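Long-range contacts in Slr1438 protein (Synechocystis sp., PDB 3K25), which is of uncertain function but probably binds carbohydrate and may act as an isomerase on sugars, like aldose 1-epimerases: residues R156-L161 against L269-P274; E235-L240 against A280-Q285; E100-Q105 against D113-H118. All coordinates share one frame; numbering follows the deposited sequence.

Overall arrangement
From the N terminus, contact 3 is met first: it closes the short hairpin of strands 100-105 and 110-117 at one border of the large eight-stranded antiparallel sheet. It is complete before contact 1 opens at 156-161. Contact 2 then opens at 235-240, contact 1 closes at 269-274 and contact 2 closes at 280-285, so these two long loops cross instead of nesting. Contact 1 pairs strands of the second eight-stranded sheet, whereas contact 2 packs a loop leading into that sheet against strand 276-287 of the first. The two touch where Leu236 meets Phe159 and Ala270; contact 3 stands apart, its centre about 21 Å from that of contact 1 and about 20 Å from that of contact 2.

Contact 1: R156-L161 against L269-P274; sequences RMPFSL and LAWVEP
Met157 and Val272 form a hydrogen-bonded antiparallel pair, Met157 N giving to Val272 O at 3.1 Å and Val272 N to Met157 O at 3.0 Å. Phe159 and Ala270 make the next such pair, with Phe159 N 2.8 Å from Ala270 O. Pro158 has no N-H to offer, and it suits the non-hydrogen-bonded position between them, facing Trp271. Just past the ladder, Arg156 NE makes a weak, 3.3 Å hydrogen bond within a salt bridge to Glu273 OE1, the guanidinium and carboxylate nearly coplanar. A bend in the Arg156 chain at chi3 (70°) helps bring the guanidinium flat over the indole of Trp271, their centres 3.8 Å apart and their planes at 23°, in a cation-pi stack. Pro158 covers the other face of the indole, its CB 3.3 Å from the centroid of the six-membered ring, so the indole is sandwiched between a cation and an aliphatic ring. On the reverse side of the sheet, small Ala270 makes an off-centre CH-pi contact with the Phe159 ring through its CB, and Val272 CG2 touches both Phe159 CE1 (3.6 Å) and CE of Met157, built here as selenomethionine. Ile149 of strand 142-151 packs on Met157 and Phe159. Such antiparallel strands, with a second sheet packed against one face, are characteristic of the beta-supersandwich fold of the galactose mutarotase superfamily.

Contact 2: E235-L240 against A280-Q285; sequences ELYQTL and AWVNFQ
Tyr237 rests one face of its ring on Val282 while Leu236 meets Ala280, an apolar contact between the loop that enters strand 239-245 and strand 276-287. It joins two sheets of the beta-supersandwich typical of aldose 1-epimerase relatives, and apolar side chains carry most of it, with Trp281 O also coming near Tyr237 CE1. Val282 CG2 lies over the tyrosine ring, 4.0 Å from its centroid and 28° off the normal, a CH-pi contact. The methyl is displaced toward the CE1-CZ bond, on the hydroxyl side of the ring, coming within 3.6 Å of Tyr237 CE1. This branch of the valine stands anti to its own carbonyl carbon, while CG1 takes the position anti to the backbone N (chi1 179°). A branched residue suits the site because its methyl can lie on the ring while the backbone keeps to its strand. Ala280 is small enough to admit the leucine beside the ring: its CB is 3.7 Å from Leu236 CD2 and 4.0 Å from Tyr237 CE1.

The next shell fixes these groups. Leu161 and Phe163 of strand 157-168 also pack on Tyr237, Phe163 reaches Val282 as well, and Phe159 lies against Leu236. Backbone bonds from Ala280 to Gln147 and from Val282 to Ile145 hold their strand beside 142-151. Farther along, Gln238 and Thr239 both face Trp256 in a classic beta bulge at the start of strand 239-245. The polar end of the tyrosine is provided for too. With CG anti to the carbonyl carbon (chi1 -54°), the ring reaches across to the neighbouring strand, where Tyr237 OH is hydrogen-bonded to Gln147 OE1.

Contact 3: E100-Q105 against D113-H118; sequences EVIGQQ and DLRLSH
Glu100 and Arg115 face each other as a hydrogen-bonded antiparallel pair, with Glu100 N 2.9 Å from Arg115 O and Arg115 N 2.7 Å from Glu100 O. Farther on, Ile102 and Gly103 both face Asp113 in a classic beta bulge: Asp113 O takes Ile102 N at 2.8 Å, and Asp113 N gives to Gly103 O at 3.1 Å. The side chains of the first pair run alongside each other. With CG anti to the backbone N (chi1 163°), Arg115 extends past Glu100, and its NH1 meets Glu100 OE1 at 2.7 Å in a salt bridge that leaves the guanidinium near its own plane but enters from above the carboxylate. Ile102 CG2 covers the aliphatic base of the arginine, 3.7 Å from Arg115 CB. Since Arg115 NH2 also binds Glu131, a leucine in its place would probably leave two carboxylates without their shared cation. On the other face, Val101 CG2 packs against Leu114 CD2 at 3.5 Å, and Trp99 and Tyr136 add to the cover of Leu114. Strand 110-117 lies between 130-139, whose Ser135 binds Asp113 OD1, and 100-105, the outermost strand at this border of the sheet.

Contact 1: R156-L161 against L269-P274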
loop_
_atom_site.group_PDB
_atom_site.type_symbol
_atom_site.label_atom_id
_atom_site.label_comp_id
_atom_site.label_asym_id
_atom_site.label_seq_id
_atom_site.Cartn_x
_atom_site.Cartn_y
_atom_site.Cartn_z
ATOM N N ARG A 156 3.568 -13.016 21.515
ATOM C CA ARG A 156 3.815 -11.760 20.808
ATOM C C ARG A 156 3.989 -11.973 19.310
ATOM O O ARG A 156 4.581 -12.963 18.868
ATOM C CB ARG A 156 5.068 -11.080 21.342
ATOM C CG ARG A 156 5.136 -10.991 22.835
ATOM C CD ARG A 156 6.327 -10.169 23.231
ATOM N NE ARG A 156 6.138 -8.760 22.899
ATOM C CZ ARG A 156 7.011 -8.030 22.213
ATOM N NH1 ARG A 156 8.136 -8.574 21.771
ATOM N NH2 ARG A 156 6.772 -6.743 21.993
HETATM N N MSE A 157 3.483 -11.026 18.529
HETATM C CA MSE A 157 3.567 -11.122 17.084
HETATM C C MSE A 157 4.307 -9.933 16.496
HETATM O O MSE A 157 3.859 -8.792 16.596
HETATM C CB MSE A 157 2.160 -11.201 16.493
HETATM C CG MSE A 157 2.117 -11.285 14.983
HETATM SE SE MSE A 157 0.294 -11.256 14.319
HETATM C CE MSE A 157 -0.056 -9.358 14.562
ATOM N N PRO A 158 5.476 -10.182 15.899
ATOM C CA PRO A 158 6.203 -9.060 15.321
ATOM C C PRO A 158 5.636 -8.892 13.922
ATOM O O PRO A 158 5.150 -9.860 13.341
ATOM C CB PRO A 158 7.640 -9.563 15.320
ATOM C CG PRO A 158 7.473 -11.003 14.998
ATOM C CD PRO A 158 6.277 -11.419 15.840
ATOM N N PHE A 159 5.667 -7.682 13.384
ATOM C CA PHE A 159 5.145 -7.479 12.039
ATOM C C PHE A 159 5.460 -6.107 11.462
ATOM O O PHE A 159 5.910 -5.196 12.151
ATOM C CB PHE A 159 3.622 -7.667 12.013
ATOM C CG PHE A 159 2.864 -6.453 12.455
ATOM C CD1 PHE A 159 2.678 -6.186 13.815
ATOM C CD2 PHE A 159 2.399 -5.525 11.511
ATOM C CE1 PHE A 159 2.039 -5.007 14.234
ATOM C CE2 PHE A 159 1.762 -4.341 11.915
ATOM C CZ PHE A 159 1.581 -4.079 13.280
ATOM N N SER A 160 5.210 -5.995 10.168
ATOM C CA SER A 160 5.378 -4.763 9.428
ATOM C C SER A 160 4.149 -4.657 8.543
ATOM O O SER A 160 3.637 -5.667 8.049
ATOM C CB SER A 160 6.643 -4.793 8.570
ATOM O OG SER A 160 7.696 -4.093 9.207
ATOM N N LEU A 161 3.663 -3.433 8.370
ATOM C CA LEU A 161 2.501 -3.188 7.539
ATOM C C LEU A 161 2.773 -1.985 6.647
ATOM O O LEU A 161 3.298 -0.969 7.104
ATOM C CB LEU A 161 1.258 -2.934 8.407
ATOM C CG LEU A 161 -0.004 -2.566 7.612
ATOM C CD1 LEU A 161 -0.241 -3.605 6.504
ATOM C CD2 LEU A 161 -1.200 -2.474 8.536
ATOM N N LEU A 269 10.343 -2.111 14.054
ATOM C CA LEU A 269 9.507 -3.300 14.024
ATOM C C LEU A 269 8.331 -3.074 14.980
ATOM O O LEU A 269 8.439 -2.290 15.917
ATOM C CB LEU A 269 10.320 -4.528 14.447
ATOM C CG LEU A 269 9.579 -5.864 14.430
ATOM C CD1 LEU A 269 9.038 -6.124 13.033
ATOM C CD2 LEU A 269 10.503 -6.992 14.867
ATOM N N ALA A 270 7.209 -3.744 14.739
ATOM C CA ALA A 270 6.033 -3.586 15.592
ATOM C C ALA A 270 5.538 -4.921 16.143
ATOM O O ALA A 270 5.760 -5.982 15.546
ATOM C CB ALA A 270 4.909 -2.891 14.810
ATOM N N TRP A 271 4.851 -4.860 17.281
ATOM C CA TRP A 271 4.345 -6.061 17.921
ATOM C C TRP A 271 2.895 -5.936 18.360
ATOM O O TRP A 271 2.378 -4.830 18.548
ATOM C CB TRP A 271 5.189 -6.416 19.148
ATOM C CG TRP A 271 6.653 -6.693 18.880
ATOM C CD1 TRP A 271 7.647 -5.772 18.700
ATOM C CD2 TRP A 271 7.274 -7.982 18.744
ATOM N NE1 TRP A 271 8.843 -6.405 18.459
ATOM C CE2 TRP A 271 8.643 -7.761 18.481
ATOM C CE3 TRP A 271 6.804 -9.299 18.822
ATOM C CZ2 TRP A 271 9.545 -8.807 18.291
ATOM C CZ3 TRP A 271 7.700 -10.338 18.633
ATOM C CH2 TRP A 271 9.056 -10.085 18.369
ATOM N N VAL A 272 2.249 -7.092 18.512
ATOM C CA VAL A 272 0.867 -7.187 18.970
ATOM C C VAL A 272 0.847 -8.284 20.036
ATOM O O VAL A 272 1.114 -9.454 19.747
ATOM C CB VAL A 272 -0.119 -7.597 17.840
ATOM C CG1 VAL A 272 -1.534 -7.695 18.411
ATOM C CG2 VAL A 272 -0.087 -6.584 16.692
ATOM N N GLU A 273 0.541 -7.903 21.270
ATOM C CA GLU A 273 0.503 -8.863 22.355
ATOM C C GLU A 273 -0.561 -9.921 22.107
ATOM O O GLU A 273 -1.534 -9.687 21.384
ATOM C CB GLU A 273 0.227 -8.146 23.668
ATOM C CG GLU A 273 1.167 -6.985 23.940
ATOM C CD GLU A 273 2.625 -7.334 23.707
ATOM O OE1 GLU A 273 3.049 -8.439 24.114
ATOM O OE2 GLU A 273 3.346 -6.492 23.124
ATOM N N PRO A 274 -0.393 -11.104 22.715
ATOM C CA PRO A 274 -1.320 -12.236 22.585
ATOM C C PRO A 274 -2.763 -11.838 22.840
ATOM O O PRO A 274 -3.039 -11.037 23.730
ATOM C CB PRO A 274 -0.828 -13.215 23.644
ATOM C CG PRO A 274 0.630 -12.902 23.756
ATOM C CD PRO A 274 0.664 -11.402 23.700
#

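Contact 2: E235-L240 against A280-Q285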
loop_
_atom_site.group_PDB
_atom_site.type_symbol
_atom_site.label_atom_id
_atom_site.label_comp_id
_atom_site.label_asym_id
_atom_site.label_seq_id
_atom_site.Cartn_x
_atom_site.Cartn_y
_atom_site.Cartn_z
ATOM N N GLU A 235 0.645 6.978 13.889
ATOM C CA GLU A 235 2.013 6.723 14.331
ATOM C C GLU A 235 2.645 5.352 14.097
ATOM O O GLU A 235 3.827 5.169 14.379
ATOM C CB GLU A 235 2.170 7.109 15.801
ATOM C CG GLU A 235 1.311 6.343 16.773
ATOM C CD GLU A 235 1.356 6.961 18.165
ATOM O OE1 GLU A 235 0.656 6.452 19.072
ATOM O OE2 GLU A 235 2.092 7.959 18.354
ATOM N N LEU A 236 1.881 4.392 13.589
ATOM C CA LEU A 236 2.434 3.068 13.312
ATOM C C LEU A 236 3.432 3.186 12.150
ATOM O O LEU A 236 4.356 2.381 12.024
ATOM C CB LEU A 236 1.318 2.090 12.920
ATOM C CG LEU A 236 1.759 0.722 12.366
ATOM C CD1 LEU A 236 2.331 -0.118 13.502
ATOM C CD2 LEU A 236 0.591 -0.010 11.686
ATOM N N TYR A 237 3.250 4.207 11.316
ATOM C CA TYR A 237 4.111 4.385 10.160
ATOM C C TYR A 237 5.250 5.356 10.389
ATOM O O TYR A 237 5.030 6.553 10.585
ATOM C CB TYR A 237 3.262 4.813 8.970
ATOM C CG TYR A 237 2.129 3.852 8.749
ATOM C CD1 TYR A 237 0.886 4.056 9.362
ATOM C CD2 TYR A 237 2.319 2.681 8.003
ATOM C CE1 TYR A 237 -0.143 3.106 9.238
ATOM C CE2 TYR A 237 1.303 1.728 7.878
ATOM C CZ TYR A 237 0.079 1.944 8.497
ATOM O OH TYR A 237 -0.916 0.992 8.397
ATOM N N GLN A 238 6.473 4.831 10.328
ATOM C CA GLN A 238 7.671 5.628 10.569
ATOM C C GLN A 238 8.579 5.785 9.364
ATOM O O GLN A 238 9.551 6.537 9.415
ATOM C CB GLN A 238 8.441 5.000 11.722
ATOM C CG GLN A 238 7.538 4.726 12.915
ATOM C CD GLN A 238 8.115 3.704 13.860
ATOM O OE1 GLN A 238 9.045 3.993 14.607
ATOM N NE2 GLN A 238 7.569 2.488 13.823
ATOM N N THR A 239 8.252 5.084 8.281
ATOM C CA THR A 239 9.051 5.143 7.058
ATOM C C THR A 239 8.261 5.542 5.812
ATOM O O THR A 239 7.102 5.161 5.640
ATOM C CB THR A 239 9.746 3.796 6.784
ATOM O OG1 THR A 239 10.898 3.672 7.632
ATOM C CG2 THR A 239 10.178 3.702 5.327
ATOM N N LEU A 240 8.914 6.301 4.939
ATOM C CA LEU A 240 8.296 6.758 3.711
ATOM C C LEU A 240 9.119 6.277 2.525
ATOM O O LEU A 240 10.324 6.540 2.442
ATOM C CB LEU A 240 8.220 8.275 3.718
ATOM C CG LEU A 240 6.886 8.931 3.364
ATOM C CD1 LEU A 240 5.690 8.009 3.625
ATOM C CD2 LEU A 240 6.788 10.206 4.208
ATOM N N ALA A 280 -4.600 1.380 13.334
ATOM C CA ALA A 280 -3.845 2.418 12.668
ATOM C C ALA A 280 -4.677 2.890 11.496
ATOM O O ALA A 280 -5.758 2.354 11.227
ATOM C CB ALA A 280 -2.512 1.853 12.180
ATOM N N TRP A 281 -4.171 3.896 10.798
ATOM C CA TRP A 281 -4.855 4.411 9.636
ATOM C C TRP A 281 -3.917 5.197 8.724
ATOM O O TRP A 281 -2.904 5.756 9.156
ATOM C CB TRP A 281 -6.017 5.310 10.062
ATOM C CG TRP A 281 -5.574 6.481 10.876
ATOM C CD1 TRP A 281 -5.510 6.556 12.242
ATOM C CD2 TRP A 281 -5.038 7.716 10.379
ATOM N NE1 TRP A 281 -4.964 7.756 12.622
ATOM C CE2 TRP A 281 -4.663 8.489 11.501
ATOM C CE3 TRP A 281 -4.832 8.241 9.096
ATOM C CZ2 TRP A 281 -4.089 9.767 11.378
ATOM C CZ3 TRP A 281 -4.260 9.507 8.975
ATOM C CH2 TRP A 281 -3.896 10.253 10.111
ATOM N N VAL A 282 -4.276 5.223 7.447
ATOM C CA VAL A 282 -3.532 5.968 6.448
ATOM C C VAL A 282 -4.585 6.786 5.708
ATOM O O VAL A 282 -5.716 6.341 5.541
ATOM C CB VAL A 282 -2.807 5.034 5.480
ATOM C CG1 VAL A 282 -2.074 5.852 4.451
ATOM C CG2 VAL A 282 -1.819 4.164 6.246
ATOM N N ASN A 283 -4.230 7.991 5.287
ATOM C CA ASN A 283 -5.194 8.842 4.605
ATOM C C ASN A 283 -4.647 9.392 3.300
ATOM O O ASN A 283 -3.452 9.642 3.161
ATOM C CB ASN A 283 -5.605 9.999 5.515
ATOM C CG ASN A 283 -6.925 10.625 5.105
ATOM O OD1 ASN A 283 -8.002 10.145 5.480
ATOM N ND2 ASN A 283 -6.849 11.700 4.324
ATOM N N PHE A 284 -5.540 9.566 2.337
ATOM C CA PHE A 284 -5.156 10.088 1.041
ATOM C C PHE A 284 -6.085 11.236 0.688
ATOM O O PHE A 284 -7.292 11.053 0.558
ATOM C CB PHE A 284 -5.228 8.974 0.006
ATOM C CG PHE A 284 -4.359 7.800 0.344
ATOM C CD1 PHE A 284 -2.969 7.911 0.297
ATOM C CD2 PHE A 284 -4.927 6.591 0.759
ATOM C CE1 PHE A 284 -2.156 6.839 0.662
ATOM C CE2 PHE A 284 -4.120 5.512 1.125
ATOM C CZ PHE A 284 -2.727 5.640 1.077
ATOM N N GLN A 285 -5.510 12.425 0.554
ATOM C CA GLN A 285 -6.284 13.614 0.246
ATOM C C GLN A 285 -5.856 14.225 -1.079
ATOM O O GLN A 285 -4.668 14.430 -1.322
ATOM C CB GLN A 285 -6.095 14.646 1.359
ATOM C CG GLN A 285 -7.022 15.828 1.276
ATOM C CD GLN A 285 -8.435 15.462 1.659
ATOM O OE1 GLN A 285 -8.726 15.178 2.826
ATOM N NE2 GLN A 285 -9.327 15.452 0.674
#

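Contact 3: E100-Q105 against D113-H118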
loop_
_atom_site.group_PDB
_atom_site.type_symbol
_atom_site.label_atom_id
_atom_site.label_comp_id
_atom_site.label_asym_id
_atom_site.label_seq_id
_atom_site.Cartn_x
_atom_site.Cartn_y
_atom_site.Cartn_z
ATOM N N GLU A 100 -12.308 -11.226 2.795
ATOM C CA GLU A 100 -13.771 -11.358 2.783
ATOM C C GLU A 100 -14.407 -10.046 3.203
ATOM O O GLU A 100 -13.870 -9.339 4.065
ATOM C CB GLU A 100 -14.255 -12.406 3.787
ATOM C CG GLU A 100 -13.418 -13.647 3.891
ATOM C CD GLU A 100 -13.846 -14.544 5.039
ATOM O OE1 GLU A 100 -13.831 -14.081 6.205
ATOM O OE2 GLU A 100 -14.193 -15.713 4.764
ATOM N N VAL A 101 -15.557 -9.722 2.616
ATOM C CA VAL A 101 -16.263 -8.509 3.007
ATOM C C VAL A 101 -17.090 -8.863 4.250
ATOM O O VAL A 101 -17.942 -9.755 4.204
ATOM C CB VAL A 101 -17.208 -8.019 1.897
ATOM C CG1 VAL A 101 -17.858 -6.711 2.313
ATOM C CG2 VAL A 101 -16.446 -7.846 0.608
ATOM N N ILE A 102 -16.829 -8.178 5.361
ATOM C CA ILE A 102 -17.555 -8.445 6.598
ATOM C C ILE A 102 -18.327 -7.225 7.058
ATOM O O ILE A 102 -18.697 -7.122 8.223
ATOM C CB ILE A 102 -16.604 -8.868 7.747
ATOM C CG1 ILE A 102 -15.797 -7.661 8.232
ATOM C CG2 ILE A 102 -15.677 -9.982 7.270
ATOM C CD1 ILE A 102 -15.198 -7.843 9.611
ATOM N N GLY A 103 -18.563 -6.293 6.150
ATOM C CA GLY A 103 -19.297 -5.101 6.524
ATOM C C GLY A 103 -19.450 -4.069 5.425
ATOM O O GLY A 103 -18.701 -4.047 4.443
ATOM N N GLN A 104 -20.432 -3.199 5.597
ATOM C CA GLN A 104 -20.695 -2.145 4.630
ATOM C C GLN A 104 -21.575 -1.070 5.251
ATOM O O GLN A 104 -22.565 -1.373 5.926
ATOM C CB GLN A 104 -21.396 -2.723 3.408
ATOM C CG GLN A 104 -21.813 -1.690 2.408
ATOM C CD GLN A 104 -22.887 -2.217 1.501
ATOM O OE1 GLN A 104 -22.909 -3.406 1.191
ATOM N NE2 GLN A 104 -23.784 -1.339 1.058
ATOM N N GLN A 105 -21.191 0.183 5.030
ATOM C CA GLN A 105 -21.939 1.326 5.529
ATOM C C GLN A 105 -21.993 2.359 4.436
ATOM O O GLN A 105 -21.086 2.460 3.614
ATOM C CB GLN A 105 -21.287 1.916 6.775
ATOM C CG GLN A 105 -21.593 1.135 8.032
ATOM C CD GLN A 105 -20.950 1.736 9.260
ATOM O OE1 GLN A 105 -19.725 1.798 9.361
ATOM N NE2 GLN A 105 -21.771 2.187 10.204
ATOM N N ASP A 113 -15.800 -2.931 4.509
ATOM C CA ASP A 113 -14.967 -3.589 5.511
ATOM C C ASP A 113 -14.522 -5.000 5.109
ATOM O O ASP A 113 -15.340 -5.896 4.920
ATOM C CB ASP A 113 -15.709 -3.616 6.845
ATOM C CG ASP A 113 -15.746 -2.256 7.499
ATOM O OD1 ASP A 113 -15.413 -1.266 6.814
ATOM O OD2 ASP A 113 -16.104 -2.171 8.689
ATOM N N LEU A 114 -13.208 -5.181 4.996
ATOM C CA LEU A 114 -12.625 -6.452 4.581
ATOM C C LEU A 114 -11.823 -7.151 5.664
ATOM O O LEU A 114 -11.246 -6.514 6.549
ATOM C CB LEU A 114 -11.721 -6.228 3.376
ATOM C CG LEU A 114 -12.348 -5.466 2.214
ATOM C CD1 LEU A 114 -11.341 -5.383 1.077
ATOM C CD2 LEU A 114 -13.616 -6.181 1.755
ATOM N N ARG A 115 -11.754 -8.473 5.558
ATOM C CA ARG A 115 -11.034 -9.268 6.537
ATOM C C ARG A 115 -10.078 -10.286 5.939
ATOM O O ARG A 115 -10.406 -11.004 4.978
ATOM C CB ARG A 115 -12.030 -9.990 7.441
ATOM C CG ARG A 115 -11.452 -11.149 8.239
ATOM C CD ARG A 115 -12.548 -11.783 9.090
ATOM N NE ARG A 115 -12.038 -12.837 9.959
ATOM C CZ ARG A 115 -11.961 -14.117 9.621
ATOM N NH1 ARG A 115 -12.371 -14.521 8.422
ATOM N NH2 ARG A 115 -11.468 -14.992 10.485
ATOM N N LEU A 116 -8.888 -10.333 6.529
ATOM C CA LEU A 116 -7.861 -11.281 6.134
ATOM C C LEU A 116 -7.411 -12.025 7.377
ATOM O O LEU A 116 -6.861 -11.438 8.316
ATOM C CB LEU A 116 -6.668 -10.582 5.502
ATOM C CG LEU A 116 -5.553 -11.571 5.144
ATOM C CD1 LEU A 116 -6.136 -12.795 4.431
ATOM C CD2 LEU A 116 -4.519 -10.853 4.276
ATOM N N SER A 117 -7.658 -13.326 7.372
ATOM C CA SER A 117 -7.313 -14.180 8.489
ATOM C C SER A 117 -6.189 -15.131 8.155
ATOM O O SER A 117 -6.026 -15.574 7.010
ATOM C CB SER A 117 -8.530 -15.006 8.918
ATOM O OG SER A 117 -8.167 -15.986 9.880
ATOM N N HIS A 118 -5.421 -15.457 9.179
ATOM C CA HIS A 118 -4.336 -16.401 9.022
ATOM C C HIS A 118 -4.945 -17.767 8.647
ATOM O O HIS A 118 -6.157 -17.977 8.770
ATOM C CB HIS A 118 -3.579 -16.507 10.348
ATOM C CG HIS A 118 -4.419 -17.009 11.484
ATOM N ND1 HIS A 118 -4.659 -18.349 11.699
ATOM C CD2 HIS A 118 -5.103 -16.345 12.447
ATOM C CE1 HIS A 118 -5.454 -18.489 12.744
ATOM N NE2 HIS A 118 -5.737 -17.289 13.217
#